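Long-range contacts in CELL WALL surface anchor family protein (Streptococcus pneumoniae, PDB 2X9Z), which serves as the backbone subunit (RrgB) of the pneumococcal pilus, a polymer of repeated copies of this protein that probably supports cell adhesion: residues Asn47-Asn52 with Asn140-Gly145; Val134-Gly139 with Lys249-Thr254. The protein carries 1 engineered substitution. All coordinates share one frame; numbering follows the deposited sequence. Where two conformers were deposited one is given.

Interaction 1: residues Asn47-Asn52 with Asn140-Gly145; sequences NYATAN and NNPDHG
Thr50 and Asp143 make the tightly packed part of this contact. The backbone N of Asp143 donates to Thr50 OG1 at 2.9 Å, and the bond is nearly straight (163°). The hydroxyl reaches its donor because it lies anti to the carbonyl carbon of Thr50 (chi1 -62°), which leaves CG2 on the other branch to lie against Asp143. The two side chains cross at about a right angle, with CB of Thr50 4.0 Å from CB of Asp143. Next to them the methyl of Ala49 packs over the backbone of the 140-145 loop, with CB 3.4 Å from Asn140 O. It also meets the ring of Pro142 at CD. Asp143 is itself anchored. Its OD2 accepts from the N of Gly145, forming an Asx turn, and its OD1 is hydrogen-bonded to Ser226 OG and Asn247 ND2.

The Asn47 end is looser and wetter. Asn140 OD1 sits at the edge of the Tyr48 ring, in its plane, 3.7 Å from CD1. Asn47 and Asn140 are joined through two waters. One links Asn47 N to Asn140 OD1, and the other donates to the backbone O of both residues.

The 47-52 segment leads into strand 50-57, whose sheet neighbours are strands 130-139 and 90-95. The 140-145 segment leaves strand 130-139 and runs toward strand 159-166 of a separate sheet.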
loop_
_atom_site.group_PDB
_atom_site.type_symbol
_atom_site.label_atom_id
_atom_site.label_comp_id
_atom_site.label_asym_id
_atom_site.label_seq_id
_atom_site.Cartn_x
_atom_site.Cartn_y
_atom_site.Cartn_z
ATOM N N ASN A 47 9.099 -16.292 -11.719
ATOM C CA ASN A 47 8.568 -17.484 -11.069
ATOM C C ASN A 47 8.012 -17.147 -9.687
ATOM O O ASN A 47 8.372 -17.765 -8.685
ATOM C CB ASN A 47 9.633 -18.577 -10.973
ATOM C CG ASN A 47 9.045 -19.928 -10.632
ATOM O OD1 ASN A 47 7.912 -20.236 -11.014
ATOM N ND2 ASN A 47 9.807 -20.743 -9.911
ATOM N N TYR A 48 7.124 -16.159 -9.637
ATOM C CA TYR A 48 6.613 -15.695 -8.362
ATOM C C TYR A 48 5.627 -16.684 -7.759
ATOM O O TYR A 48 4.783 -17.241 -8.463
ATOM C CB TYR A 48 5.920 -14.344 -8.515
ATOM C CG TYR A 48 6.794 -13.207 -9.012
ATOM C CD1 TYR A 48 8.181 -13.266 -8.926
ATOM C CD2 TYR A 48 6.219 -12.057 -9.546
ATOM C CE1 TYR A 48 8.969 -12.211 -9.380
ATOM C CE2 TYR A 48 6.989 -11.006 -10.001
ATOM C CZ TYR A 48 8.366 -11.080 -9.918
ATOM O OH TYR A 48 9.118 -10.010 -10.377
ATOM N N ALA A 49 5.729 -16.872 -6.448
ATOM C CA ALA A 49 4.732 -17.606 -5.675
ATOM C C ALA A 49 3.588 -16.680 -5.273
ATOM O O ALA A 49 2.481 -17.140 -5.002
ATOM C CB ALA A 49 5.371 -18.203 -4.423
ATOM N N THR A 50 3.867 -15.380 -5.216
ATOM C CA THR A 50 2.878 -14.381 -4.833
ATOM C C THR A 50 3.052 -13.132 -5.682
ATOM O O THR A 50 4.177 -12.675 -5.916
ATOM C CB THR A 50 3.007 -13.991 -3.340
ATOM O OG1 THR A 50 2.774 -15.143 -2.519
ATOM C CG2 THR A 50 2.015 -12.882 -2.968
ATOM N N ALA A 51 1.925 -12.607 -6.154
ATOM C CA ALA A 51 1.856 -11.299 -6.785
ATOM C C ALA A 51 0.610 -10.630 -6.218
ATOM O O ALA A 51 -0.507 -10.905 -6.655
ATOM C CB ALA A 51 1.771 -11.424 -8.293
ATOM N N ASN A 52 0.824 -9.767 -5.227
ATOM C CA ASN A 52 -0.253 -9.151 -4.462
ATOM C C ASN A 52 -0.155 -7.626 -4.494
ATOM O O ASN A 52 0.930 -7.075 -4.285
ATOM C CB ASN A 52 -0.167 -9.645 -3.013
ATOM C CG ASN A 52 -1.223 -9.034 -2.109
ATOM O OD1 ASN A 52 -2.391 -9.427 -2.144
ATOM N ND2 ASN A 52 -0.810 -8.078 -1.273
ATOM N N ASN A 140 9.515 -15.235 -4.783
ATOM C CA ASN A 140 9.533 -16.633 -5.183
ATOM C C ASN A 140 8.982 -17.554 -4.095
ATOM O O ASN A 140 8.688 -18.726 -4.357
ATOM C CB ASN A 140 10.952 -17.046 -5.569
ATOM C CG ASN A 140 11.414 -16.413 -6.871
ATOM O OD1 ASN A 140 10.710 -15.602 -7.474
ATOM N ND2 ASN A 140 12.604 -16.792 -7.314
ATOM N N ASN A 141 8.888 -17.029 -2.874
ATOM C CA ASN A 141 8.194 -17.699 -1.774
ATOM C C ASN A 141 6.860 -17.007 -1.531
ATOM O O ASN A 141 6.688 -15.845 -1.902
ATOM C CB ASN A 141 9.013 -17.633 -0.485
ATOM C CG ASN A 141 10.411 -18.189 -0.651
ATOM O OD1 ASN A 141 10.606 -19.299 -1.151
ATOM N ND2 ASN A 141 11.395 -17.419 -0.215
ATOM N N PRO A 142 5.907 -17.709 -0.904
ATOM C CA PRO A 142 4.650 -17.023 -0.582
ATOM C C PRO A 142 4.933 -15.759 0.227
ATOM O O PRO A 142 5.771 -15.789 1.131
ATOM C CB PRO A 142 3.895 -18.068 0.257
ATOM C CG PRO A 142 4.438 -19.386 -0.218
ATOM C CD PRO A 142 5.894 -19.128 -0.502
ATOM N N ASP A 143 4.274 -14.657 -0.115
ATOM C CA ASP A 143 4.465 -13.417 0.624
ATOM C C ASP A 143 3.196 -12.975 1.346
ATOM O O ASP A 143 2.102 -12.992 0.772
ATOM C CB ASP A 143 4.953 -12.295 -0.284
ATOM C CG ASP A 143 5.633 -11.194 0.506
ATOM O OD1 ASP A 143 6.838 -11.353 0.821
ATOM O OD2 ASP A 143 4.956 -10.192 0.840
ATOM N N HIS A 144 3.362 -12.545 2.592
ATOM C CA HIS A 144 2.250 -12.156 3.457
ATOM C C HIS A 144 2.178 -10.652 3.711
ATOM O O HIS A 144 1.367 -10.200 4.517
ATOM C CB HIS A 144 2.347 -12.891 4.794
ATOM C CG HIS A 144 2.286 -14.380 4.667
ATOM N ND1 HIS A 144 3.410 -15.167 4.524
ATOM C CD2 HIS A 144 1.229 -15.224 4.657
ATOM C CE1 HIS A 144 3.045 -16.432 4.433
ATOM N NE2 HIS A 144 1.728 -16.494 4.508
ATOM N N GLY A 145 3.012 -9.883 3.021
ATOM C CA GLY A 145 3.023 -8.439 3.197
ATOM C C GLY A 145 1.886 -7.710 2.503
ATOM O O GLY A 145 1.239 -8.235 1.592
HETATM O O HOH W 1 11.124 -15.090 -10.108
HETATM O O HOH W 2 8.431 -19.794 -6.813
#

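Interaction 2: residues Val134-Gly139 with Lys249-Thr254; sequences VTFNYG and KPLDPT
The backbones of Phe136 and Leu251 form a single antiparallel bridge, a hydrogen-bonded pair, with Phe136 N to Leu251 O at 2.9 Å and Leu251 N to Phe136 O at 3.0 Å. This short beta bridge ties the 249-254 linker to strand 130-139 of the pilin's Cna-B-like, all-beta fold. Leu251 O has a second contact, a CA-H...O approach from Thr135 CA.

Phe136 and Leu251 lie side by side and point the same way. CD1 of Leu251 is 3.8 Å from Phe136 CD2, at an oblique angle to the ring. The ring is carried there with CG anti to the backbone N (chi1 -179°). The other methyl of Leu251, CD2, turns to Tyr138 and comes 4.2 Å from CE1. Ile5 of strand 4-9 touches Phe136, Leu251 and Pro253, so these apolar groups are shared with a second sheet. Farther along, Pro253 crosses Val134 at about a right angle, its CG 4.0 Å from Val134 CB. On the other side of Leu251, the Pro250 ring packs on the strand backbone, with CB 3.4 Å from Phe136 O.

Water joins the two segments at both ends of the contact. One water accepts from Val134 N and can donate to Asp252 OD1, though it has more acceptors in reach than protons. The other lies 2.7 Å from Tyr138 OH and donates to Lys249 O.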
loop_
_atom_site.group_PDB
_atom_site.type_symbol
_atom_site.label_atom_id
_atom_site.label_comp_id
_atom_site.label_asym_id
_atom_site.label_seq_id
_atom_site.Cartn_x
_atom_site.Cartn_y
_atom_site.Cartn_z
ATOM N N VAL A 134 0.114 2.245 -1.906
ATOM C CA VAL A 134 0.053 0.922 -2.507
ATOM C C VAL A 134 1.359 0.192 -2.278
ATOM O O VAL A 134 2.435 0.807 -2.227
ATOM C CB VAL A 134 -0.168 1.021 -4.028
ATOM C CG1 VAL A 134 0.192 -0.292 -4.728
ATOM C CG2 VAL A 134 -1.589 1.410 -4.325
ATOM N N THR A 135 1.265 -1.122 -2.130
ATOM C CA THR A 135 2.436 -1.974 -2.227
ATOM C C THR A 135 2.184 -3.079 -3.222
ATOM O O THR A 135 1.049 -3.547 -3.386
ATOM C CB THR A 135 2.847 -2.644 -0.881
ATOM O OG1 THR A 135 1.754 -3.409 -0.340
ATOM C CG2 THR A 135 3.319 -1.616 0.127
ATOM N N PHE A 136 3.257 -3.486 -3.889
ATOM C CA PHE A 136 3.283 -4.743 -4.621
ATOM C C PHE A 136 4.145 -5.691 -3.804
ATOM O O PHE A 136 5.354 -5.478 -3.660
ATOM C CB PHE A 136 3.850 -4.568 -6.031
ATOM C CG PHE A 136 3.883 -5.837 -6.838
ATOM C CD1 PHE A 136 2.724 -6.578 -7.041
ATOM C CD2 PHE A 136 5.072 -6.292 -7.394
ATOM C CE1 PHE A 136 2.747 -7.746 -7.784
ATOM C CE2 PHE A 136 5.098 -7.462 -8.144
ATOM C CZ PHE A 136 3.935 -8.185 -8.337
ATOM N N ASN A 137 3.499 -6.701 -3.234
ATOM C CA ASN A 137 4.160 -7.694 -2.398
ATOM C C ASN A 137 4.319 -8.957 -3.206
ATOM O O ASN A 137 3.333 -9.549 -3.647
ATOM C CB ASN A 137 3.329 -7.954 -1.149
ATOM C CG ASN A 137 3.006 -6.672 -0.418
ATOM O OD1 ASN A 137 3.814 -6.171 0.389
ATOM N ND2 ASN A 137 1.842 -6.103 -0.715
ATOM N N TYR A 138 5.566 -9.351 -3.423
ATOM C CA TYR A 138 5.861 -10.431 -4.353
ATOM C C TYR A 138 7.081 -11.222 -3.897
ATOM O O TYR A 138 7.815 -10.802 -3.002
ATOM C CB TYR A 138 6.125 -9.847 -5.750
ATOM C CG TYR A 138 7.498 -9.221 -5.879
ATOM C CD1 TYR A 138 7.764 -7.952 -5.369
ATOM C CD2 TYR A 138 8.532 -9.900 -6.512
ATOM C CE1 TYR A 138 9.026 -7.383 -5.482
ATOM C CE2 TYR A 138 9.795 -9.341 -6.628
ATOM C CZ TYR A 138 10.040 -8.084 -6.111
ATOM O OH TYR A 138 11.300 -7.530 -6.239
ATOM N N GLY A 139 7.315 -12.354 -4.542
ATOM C CA GLY A 139 8.522 -13.109 -4.294
ATOM C C GLY A 139 8.399 -14.517 -4.812
ATOM O O GLY A 139 7.324 -14.947 -5.238
ATOM N N LYS A 249 12.261 -6.914 -0.872
ATOM C CA LYS A 249 11.434 -5.826 -0.370
ATOM C C LYS A 249 10.293 -5.535 -1.353
ATOM O O LYS A 249 10.437 -5.714 -2.556
ATOM C CB LYS A 249 12.284 -4.577 -0.120
ATOM C CG LYS A 249 12.808 -3.899 -1.372
ATOM C CD LYS A 249 13.697 -2.716 -1.018
ATOM C CE LYS A 249 14.267 -2.059 -2.263
ATOM N NZ LYS A 249 15.014 -0.814 -1.934
ATOM N N PRO A 250 9.141 -5.092 -0.837
ATOM C CA PRO A 250 8.009 -4.817 -1.726
ATOM C C PRO A 250 8.248 -3.575 -2.579
ATOM O O PRO A 250 9.124 -2.772 -2.257
ATOM C CB PRO A 250 6.866 -4.542 -0.745
ATOM C CG PRO A 250 7.552 -4.003 0.469
ATOM C CD PRO A 250 8.835 -4.782 0.568
ATOM N N LEU A 251 7.489 -3.430 -3.658
ATOM C CA LEU A 251 7.480 -2.171 -4.399
ATOM C C LEU A 251 6.489 -1.209 -3.763
ATOM O O LEU A 251 5.448 -1.619 -3.251
ATOM C CB LEU A 251 7.084 -2.399 -5.857
ATOM C CG LEU A 251 7.825 -3.486 -6.637
ATOM C CD1 LEU A 251 7.412 -3.409 -8.091
ATOM C CD2 LEU A 251 9.329 -3.318 -6.493
ATOM N N ASP A 252 6.812 0.075 -3.824
ATOM C CA ASP A 252 6.032 1.123 -3.189
ATOM C C ASP A 252 6.081 2.334 -4.124
ATOM O O ASP A 252 7.033 3.108 -4.085
ATOM C CB ASP A 252 6.687 1.442 -1.838
ATOM C CG ASP A 252 5.839 2.339 -0.950
ATOM O OD1 ASP A 252 4.683 2.654 -1.305
ATOM O OD2 ASP A 252 6.349 2.731 0.122
ATOM N N PRO A 253 5.080 2.479 -5.004
ATOM C CA PRO A 253 5.096 3.540 -6.018
ATOM C C PRO A 253 4.939 4.930 -5.407
ATOM O O PRO A 253 4.371 5.088 -4.325
ATOM C CB PRO A 253 3.864 3.222 -6.878
ATOM C CG PRO A 253 2.964 2.456 -5.982
ATOM C CD PRO A 253 3.854 1.663 -5.074
ATOM N N THR A 254 5.443 5.939 -6.103
ATOM C CA THR A 254 5.125 7.313 -5.735
ATOM C C THR A 254 3.629 7.514 -5.943
ATOM O O THR A 254 3.016 6.852 -6.785
ATOM C CB THR A 254 5.935 8.343 -6.540
ATOM O OG1 THR A 254 5.768 8.092 -7.940
ATOM C CG2 THR A 254 7.418 8.257 -6.174
HETATM O O HOH W 3 2.590 3.890 -2.410
HETATM O O HOH W 4 12.158 -5.561 -4.628
#

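One continuous run of chain, 134-145, serves both interactions. Residues 134-139 of interaction 2 continue in sequence into 140-145 of interaction 1, where the chain turns back. Their centres lie about 11 Å apart. Strand 50-57 lies next to strand 130-139 in the same sheet, and probable backbone hydrogen bonds join the contacts: Ala49 N to Gly139 O and Asn52 O to Asn137 N, both 2.8 Å. The rings of Tyr48 and Tyr138 also meet, with planes at about 50°. Strand 130-139 has strand 50-57 on one edge; on the other, the 249-254 segment bridges at Phe136, ahead of strand 257-259. Both 140-145 and 249-254 belong to connections with the sheet containing strands 159-166 and 237-243.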